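Local coordinates for diaminopimelate decarboxylase (Psychromonas ingrahamii, PDB 4XG1), which probably decarboxylates meso-2,6-diaminopimelate to L-lysine with the help of pyridoxal 5'-phosphate, the last step of lysine biosynthesis, at residues L205-L219 with P250-M264. Numbering follows the deposited sequence.
Sequences LTEIAPFIEALDKLL and PPEPAEYMTAIINRM. With TME (propane), chain Q.
Two neighbouring outer helices of the TIM barrel, 209-219 and 253-262, run nearly parallel (27°) with axes 10.2 Å apart, and F211 and Y256 join them by an edge-to-face pair. Y256 sends CE1 over one face of F211, 3.9 Å from its CG, with the ring planes 82° apart; the first torsion of Y256 swings its ring across to F211. Aromatic rings suit this buried side, where Y256 also rests on F273 of strand 270-273 and F211 lies near G240, a predicted cofactor-binding residue. At the N-terminal end of the contact, I208 slides past the compact ring of P251, CG1 lying 3.4 Å from P251 CG, while its CG2 meets the CB of A259; a propane molecule lies against E207, I208 and A209. The small A259 leaves room for I212 as well, whose CD1 lies 4.0 Å from that CB. Farther along, L215 CD2 touches both I260 CG2 and R263 CB. R263, bent at chi2 and chi3, bridges to D216: NE gives OD1 a nearly straight bond (2.8 Å, 169°) on the syn side, and NH2 adds a weak one to the same oxygen. Were an alanine here, the D216 carboxylate would probably lose its charged mate, and I212 CG2 and L219 CD1 the cover of the arginine chain. The interface is thus apolar along most of its length, with one ion pair, gripped through a single carboxylate oxygen, where it is partly exposed.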
loop_
_atom_site.group_PDB
_atom_site.type_symbol
_atom_site.label_atom_id
_atom_site.label_comp_id
_atom_site.label_asym_id
_atom_site.label_seq_id
_atom_site.Cartn_x
_atom_site.Cartn_y
_atom_site.Cartn_z
ATOM N N LEU B 205 7.820 -16.886 -10.705
ATOM C CA LEU B 205 8.781 -17.599 -11.522
ATOM C C LEU B 205 8.024 -18.454 -12.542
ATOM O O LEU B 205 7.047 -19.104 -12.196
ATOM C CB LEU B 205 9.706 -18.461 -10.665
ATOM C CG LEU B 205 10.460 -17.685 -9.586
ATOM C CD1 LEU B 205 11.445 -18.567 -8.866
ATOM C CD2 LEU B 205 11.183 -16.467 -10.169
ATOM N N THR B 206 8.467 -18.413 -13.794
ATOM C CA THR B 206 7.746 -19.056 -14.918
ATOM C C THR B 206 8.443 -20.290 -15.507
ATOM O O THR B 206 8.059 -20.752 -16.569
ATOM C CB THR B 206 7.483 -18.036 -16.044
ATOM O OG1 THR B 206 8.717 -17.462 -16.456
ATOM C CG2 THR B 206 6.527 -16.885 -15.565
ATOM N N GLU B 207 9.453 -20.802 -14.808
ATOM C CA GLU B 207 10.256 -21.970 -15.215
ATOM C C GLU B 207 10.368 -22.942 -14.034
ATOM O O GLU B 207 10.485 -22.499 -12.880
ATOM C CB GLU B 207 11.678 -21.522 -15.587
ATOM C CG GLU B 207 11.754 -20.554 -16.767
ATOM C CD GLU B 207 12.454 -21.205 -17.942
ATOM O OE1 GLU B 207 13.715 -21.373 -17.887
ATOM O OE2 GLU B 207 11.733 -21.565 -18.902
ATOM N N ILE B 208 10.405 -24.243 -14.302
ATOM C CA ILE B 208 10.673 -25.248 -13.258
ATOM C C ILE B 208 12.142 -25.296 -12.841
ATOM O O ILE B 208 12.470 -25.585 -11.697
ATOM C CB ILE B 208 10.286 -26.674 -13.756
ATOM C CG1 ILE B 208 8.774 -26.787 -13.945
ATOM C CG2 ILE B 208 10.743 -27.808 -12.827
ATOM C CD1 ILE B 208 8.324 -27.895 -14.893
ATOM N N ALA B 209 13.041 -24.979 -13.754
ATOM C CA ALA B 209 14.451 -25.225 -13.537
ATOM C C ALA B 209 15.006 -24.680 -12.234
ATOM O O ALA B 209 15.709 -25.379 -11.500
ATOM C CB ALA B 209 15.258 -24.722 -14.723
ATOM N N PRO B 210 14.704 -23.426 -11.906
ATOM C CA PRO B 210 15.332 -22.899 -10.698
ATOM C C PRO B 210 14.915 -23.620 -9.450
ATOM O O PRO B 210 15.656 -23.664 -8.462
ATOM C CB PRO B 210 14.869 -21.429 -10.656
ATOM C CG PRO B 210 14.182 -21.162 -11.921
ATOM C CD PRO B 210 13.789 -22.470 -12.529
ATOM N N PHE B 211 13.684 -24.107 -9.453
ATOM C CA PHE B 211 13.161 -24.792 -8.268
ATOM C C PHE B 211 13.952 -26.085 -8.048
ATOM O O PHE B 211 14.455 -26.368 -6.966
ATOM C CB PHE B 211 11.673 -25.083 -8.465
ATOM C CG PHE B 211 10.821 -23.849 -8.527
ATOM C CD1 PHE B 211 10.582 -23.102 -7.365
ATOM C CD2 PHE B 211 10.269 -23.413 -9.721
ATOM C CE1 PHE B 211 9.800 -21.942 -7.401
ATOM C CE2 PHE B 211 9.485 -22.261 -9.761
ATOM C CZ PHE B 211 9.263 -21.513 -8.606
ATOM N N ILE B 212 14.155 -26.807 -9.134
ATOM C CA ILE B 212 14.922 -28.042 -9.090
ATOM C C ILE B 212 16.335 -27.755 -8.681
ATOM O O ILE B 212 16.907 -28.376 -7.786
ATOM C CB ILE B 212 14.946 -28.713 -10.464
ATOM C CG1 ILE B 212 13.537 -29.054 -10.944
ATOM C CG2 ILE B 212 15.754 -29.987 -10.383
ATOM C CD1 ILE B 212 12.728 -29.927 -10.005
ATOM N N GLU B 213 16.930 -26.801 -9.366
ATOM C CA GLU B 213 18.279 -26.403 -8.997
ATOM C C GLU B 213 18.401 -26.152 -7.513
ATOM O O GLU B 213 19.348 -26.592 -6.883
ATOM C CB GLU B 213 18.734 -25.200 -9.799
ATOM C CG GLU B 213 20.240 -25.020 -9.646
ATOM C CD GLU B 213 20.915 -24.180 -10.720
ATOM O OE1 GLU B 213 20.275 -23.759 -11.730
ATOM O OE2 GLU B 213 22.125 -23.955 -10.560
ATOM N N ALA B 214 17.431 -25.459 -6.949
ATOM C CA ALA B 214 17.414 -25.157 -5.523
ATOM C C ALA B 214 17.266 -26.409 -4.660
ATOM O O ALA B 214 17.967 -26.583 -3.648
ATOM C CB ALA B 214 16.274 -24.192 -5.217
ATOM N N LEU B 215 16.340 -27.268 -5.061
ATOM C CA LEU B 215 16.181 -28.535 -4.384
ATOM C C LEU B 215 17.494 -29.343 -4.293
ATOM O O LEU B 215 17.989 -29.665 -3.179
ATOM C CB LEU B 215 15.102 -29.350 -5.088
ATOM C CG LEU B 215 14.882 -30.778 -4.618
ATOM C CD1 LEU B 215 14.726 -30.790 -3.113
ATOM C CD2 LEU B 215 13.674 -31.329 -5.297
ATOM N N ASP B 216 18.080 -29.627 -5.458
ATOM C CA ASP B 216 19.380 -30.321 -5.528
ATOM C C ASP B 216 20.342 -29.824 -4.468
ATOM O O ASP B 216 20.872 -30.609 -3.697
ATOM C CB ASP B 216 19.990 -30.170 -6.924
ATOM C CG ASP B 216 19.222 -30.970 -8.001
ATOM O OD1 ASP B 216 18.344 -31.789 -7.626
ATOM O OD2 ASP B 216 19.476 -30.775 -9.217
ATOM N N LYS B 217 20.576 -28.526 -4.405
ATOM C CA LYS B 217 21.618 -28.000 -3.511
ATOM C C LYS B 217 21.240 -28.083 -2.089
ATOM O O LYS B 217 22.107 -28.095 -1.213
ATOM C CB LYS B 217 21.920 -26.560 -3.833
ATOM C CG LYS B 217 21.993 -26.424 -5.349
ATOM C CD LYS B 217 23.402 -26.156 -5.771
ATOM C CE LYS B 217 23.338 -25.642 -7.178
ATOM N NZ LYS B 217 24.679 -25.244 -7.642
ATOM N N LEU B 218 19.947 -28.098 -1.831
ATOM C CA LEU B 218 19.477 -28.261 -0.462
ATOM C C LEU B 218 19.545 -29.739 0.005
ATOM O O LEU B 218 19.844 -29.992 1.177
ATOM C CB LEU B 218 18.050 -27.704 -0.294
ATOM C CG LEU B 218 17.882 -26.202 -0.533
ATOM C CD1 LEU B 218 16.409 -25.822 -0.542
ATOM C CD2 LEU B 218 18.629 -25.339 0.462
ATOM N N LEU B 219 19.320 -30.677 -0.912
ATOM C CA LEU B 219 19.499 -32.104 -0.604
ATOM C C LEU B 219 20.947 -32.414 -0.278
ATOM O O LEU B 219 21.247 -32.997 0.757
ATOM C CB LEU B 219 19.039 -32.979 -1.747
ATOM C CG LEU B 219 17.540 -32.887 -2.029
ATOM C CD1 LEU B 219 17.139 -33.710 -3.234
ATOM C CD2 LEU B 219 16.741 -33.317 -0.810
ATOM N N PRO B 250 3.693 -20.270 -17.219
ATOM C CA PRO B 250 4.402 -20.973 -16.199
ATOM C C PRO B 250 3.925 -22.412 -16.107
ATOM O O PRO B 250 2.864 -22.749 -16.589
ATOM C CB PRO B 250 4.013 -20.229 -14.911
ATOM C CG PRO B 250 2.695 -19.635 -15.217
ATOM C CD PRO B 250 2.786 -19.255 -16.662
ATOM N N PRO B 251 4.744 -23.263 -15.496
ATOM C CA PRO B 251 4.310 -24.594 -15.199
ATOM C C PRO B 251 3.069 -24.520 -14.349
ATOM O O PRO B 251 3.038 -23.761 -13.382
ATOM C CB PRO B 251 5.467 -25.170 -14.360
ATOM C CG PRO B 251 6.636 -24.293 -14.622
ATOM C CD PRO B 251 6.089 -22.967 -14.967
ATOM N N GLU B 252 2.088 -25.356 -14.641
ATOM C CA GLU B 252 0.980 -25.501 -13.723
ATOM C C GLU B 252 1.402 -26.296 -12.520
ATOM O O GLU B 252 2.373 -27.037 -12.576
ATOM C CB GLU B 252 -0.229 -26.081 -14.434
ATOM C CG GLU B 252 -0.991 -24.980 -15.161
ATOM C CD GLU B 252 -1.793 -25.495 -16.318
ATOM O OE1 GLU B 252 -2.195 -26.688 -16.262
ATOM O OE2 GLU B 252 -2.010 -24.716 -17.277
ATOM N N PRO B 253 0.703 -26.113 -11.388
ATOM C CA PRO B 253 1.092 -26.726 -10.129
ATOM C C PRO B 253 1.391 -28.219 -10.200
ATOM O O PRO B 253 2.398 -28.677 -9.636
ATOM C CB PRO B 253 -0.108 -26.500 -9.229
ATOM C CG PRO B 253 -0.874 -25.405 -9.831
ATOM C CD PRO B 253 -0.444 -25.205 -11.240
ATOM N N ALA B 254 0.517 -28.975 -10.879
ATOM C CA ALA B 254 0.725 -30.420 -11.097
ATOM C C ALA B 254 2.125 -30.720 -11.650
ATOM O O ALA B 254 2.871 -31.477 -11.051
ATOM C CB ALA B 254 -0.327 -30.956 -12.052
ATOM N N GLU B 255 2.470 -30.094 -12.771
ATOM C CA GLU B 255 3.791 -30.275 -13.430
ATOM C C GLU B 255 4.981 -29.894 -12.550
ATOM O O GLU B 255 6.004 -30.605 -12.485
ATOM C CB GLU B 255 3.854 -29.416 -14.675
ATOM C CG GLU B 255 2.694 -29.649 -15.629
ATOM C CD GLU B 255 2.409 -28.492 -16.572
ATOM O OE1 GLU B 255 3.157 -27.491 -16.556
ATOM O OE2 GLU B 255 1.421 -28.582 -17.343
ATOM N N TYR B 256 4.842 -28.756 -11.879
ATOM C CA TYR B 256 5.841 -28.284 -10.941
ATOM C C TYR B 256 6.075 -29.282 -9.855
ATOM O O TYR B 256 7.236 -29.549 -9.480
ATOM C CB TYR B 256 5.370 -26.936 -10.350
ATOM C CG TYR B 256 5.828 -26.549 -8.945
ATOM C CD1 TYR B 256 7.023 -25.902 -8.741
ATOM C CD2 TYR B 256 5.031 -26.771 -7.836
ATOM C CE1 TYR B 256 7.423 -25.480 -7.454
ATOM C CE2 TYR B 256 5.443 -26.370 -6.557
ATOM C CZ TYR B 256 6.629 -25.706 -6.378
ATOM O OH TYR B 256 7.044 -25.284 -5.117
ATOM N N MET B 257 4.989 -29.817 -9.306
ATOM C CA MET B 257 5.102 -30.776 -8.207
ATOM C C MET B 257 5.739 -32.127 -8.644
ATOM O O MET B 257 6.680 -32.609 -8.018
ATOM C CB MET B 257 3.739 -31.051 -7.636
ATOM C CG MET B 257 3.769 -31.822 -6.365
ATOM S SD MET B 257 4.422 -30.985 -4.940
ATOM C CE MET B 257 3.252 -29.598 -4.910
ATOM N N THR B 258 5.256 -32.687 -9.739
ATOM C CA THR B 258 5.769 -33.952 -10.269
ATOM C C THR B 258 7.275 -33.900 -10.486
ATOM O O THR B 258 8.001 -34.797 -10.024
ATOM C CB THR B 258 5.120 -34.312 -11.633
ATOM O OG1 THR B 258 3.702 -34.092 -11.581
ATOM C CG2 THR B 258 5.347 -35.732 -11.930
ATOM N N ALA B 259 7.754 -32.836 -11.133
ATOM C CA ALA B 259 9.204 -32.668 -11.256
ATOM C C ALA B 259 9.893 -32.728 -9.879
ATOM O O ALA B 259 10.937 -33.403 -9.692
ATOM C CB ALA B 259 9.522 -31.371 -11.959
ATOM N N ILE B 260 9.312 -32.059 -8.901
ATOM C CA ILE B 260 9.933 -32.026 -7.585
ATOM C C ILE B 260 9.898 -33.398 -6.936
ATOM O O ILE B 260 10.843 -33.783 -6.196
ATOM C CB ILE B 260 9.277 -30.943 -6.691
ATOM C CG1 ILE B 260 9.759 -29.562 -7.113
ATOM C CG2 ILE B 260 9.629 -31.136 -5.216
ATOM C CD1 ILE B 260 8.931 -28.415 -6.580
ATOM N N ILE B 261 8.806 -34.115 -7.176
ATOM C CA ILE B 261 8.599 -35.423 -6.557
ATOM C C ILE B 261 9.505 -36.454 -7.214
ATOM O O ILE B 261 10.245 -37.152 -6.504
ATOM C CB ILE B 261 7.142 -35.870 -6.711
ATOM C CG1 ILE B 261 6.279 -34.808 -6.058
ATOM C CG2 ILE B 261 6.936 -37.297 -6.179
ATOM C CD1 ILE B 261 5.737 -35.190 -4.712
ATOM N N ASN B 262 9.485 -36.485 -8.550
ATOM C CA ASN B 262 10.417 -37.305 -9.330
ATOM C C ASN B 262 11.826 -37.108 -8.752
ATOM O O ASN B 262 12.480 -38.096 -8.342
ATOM C CB ASN B 262 10.386 -36.986 -10.832
ATOM C CG ASN B 262 9.041 -37.314 -11.490
ATOM O OD1 ASN B 262 8.233 -38.047 -10.935
ATOM N ND2 ASN B 262 8.807 -36.771 -12.688
ATOM N N ARG B 263 12.269 -35.854 -8.613
ATOM C CA ARG B 263 13.628 -35.597 -7.993
ATOM C C ARG B 263 13.833 -36.161 -6.590
ATOM O O ARG B 263 14.973 -36.275 -6.104
ATOM C CB ARG B 263 14.012 -34.095 -7.952
ATOM C CG ARG B 263 14.940 -33.598 -9.039
ATOM C CD ARG B 263 16.229 -34.402 -9.225
ATOM N NE ARG B 263 17.205 -34.252 -8.146
ATOM C CZ ARG B 263 17.755 -35.213 -7.389
ATOM N NH1 ARG B 263 17.457 -36.500 -7.541
ATOM N NH2 ARG B 263 18.646 -34.876 -6.446
ATOM N N MET B 264 12.741 -36.458 -5.905
ATOM C CA MET B 264 12.784 -37.062 -4.551
ATOM C C MET B 264 12.991 -38.566 -4.612
ATOM O O MET B 264 13.094 -39.226 -3.558
ATOM C CB MET B 264 11.484 -36.827 -3.796
ATOM C CG MET B 264 11.275 -35.415 -3.327
ATOM S SD MET B 264 12.746 -34.643 -2.592
ATOM C CE MET B 264 12.730 -35.075 -0.867
HETATM C C1 TME Q . 12.830 -24.847 -17.520
HETATM C C2 TME Q . 11.686 -25.628 -16.872
HETATM C C3 TME Q . 10.267 -25.128 -17.242
#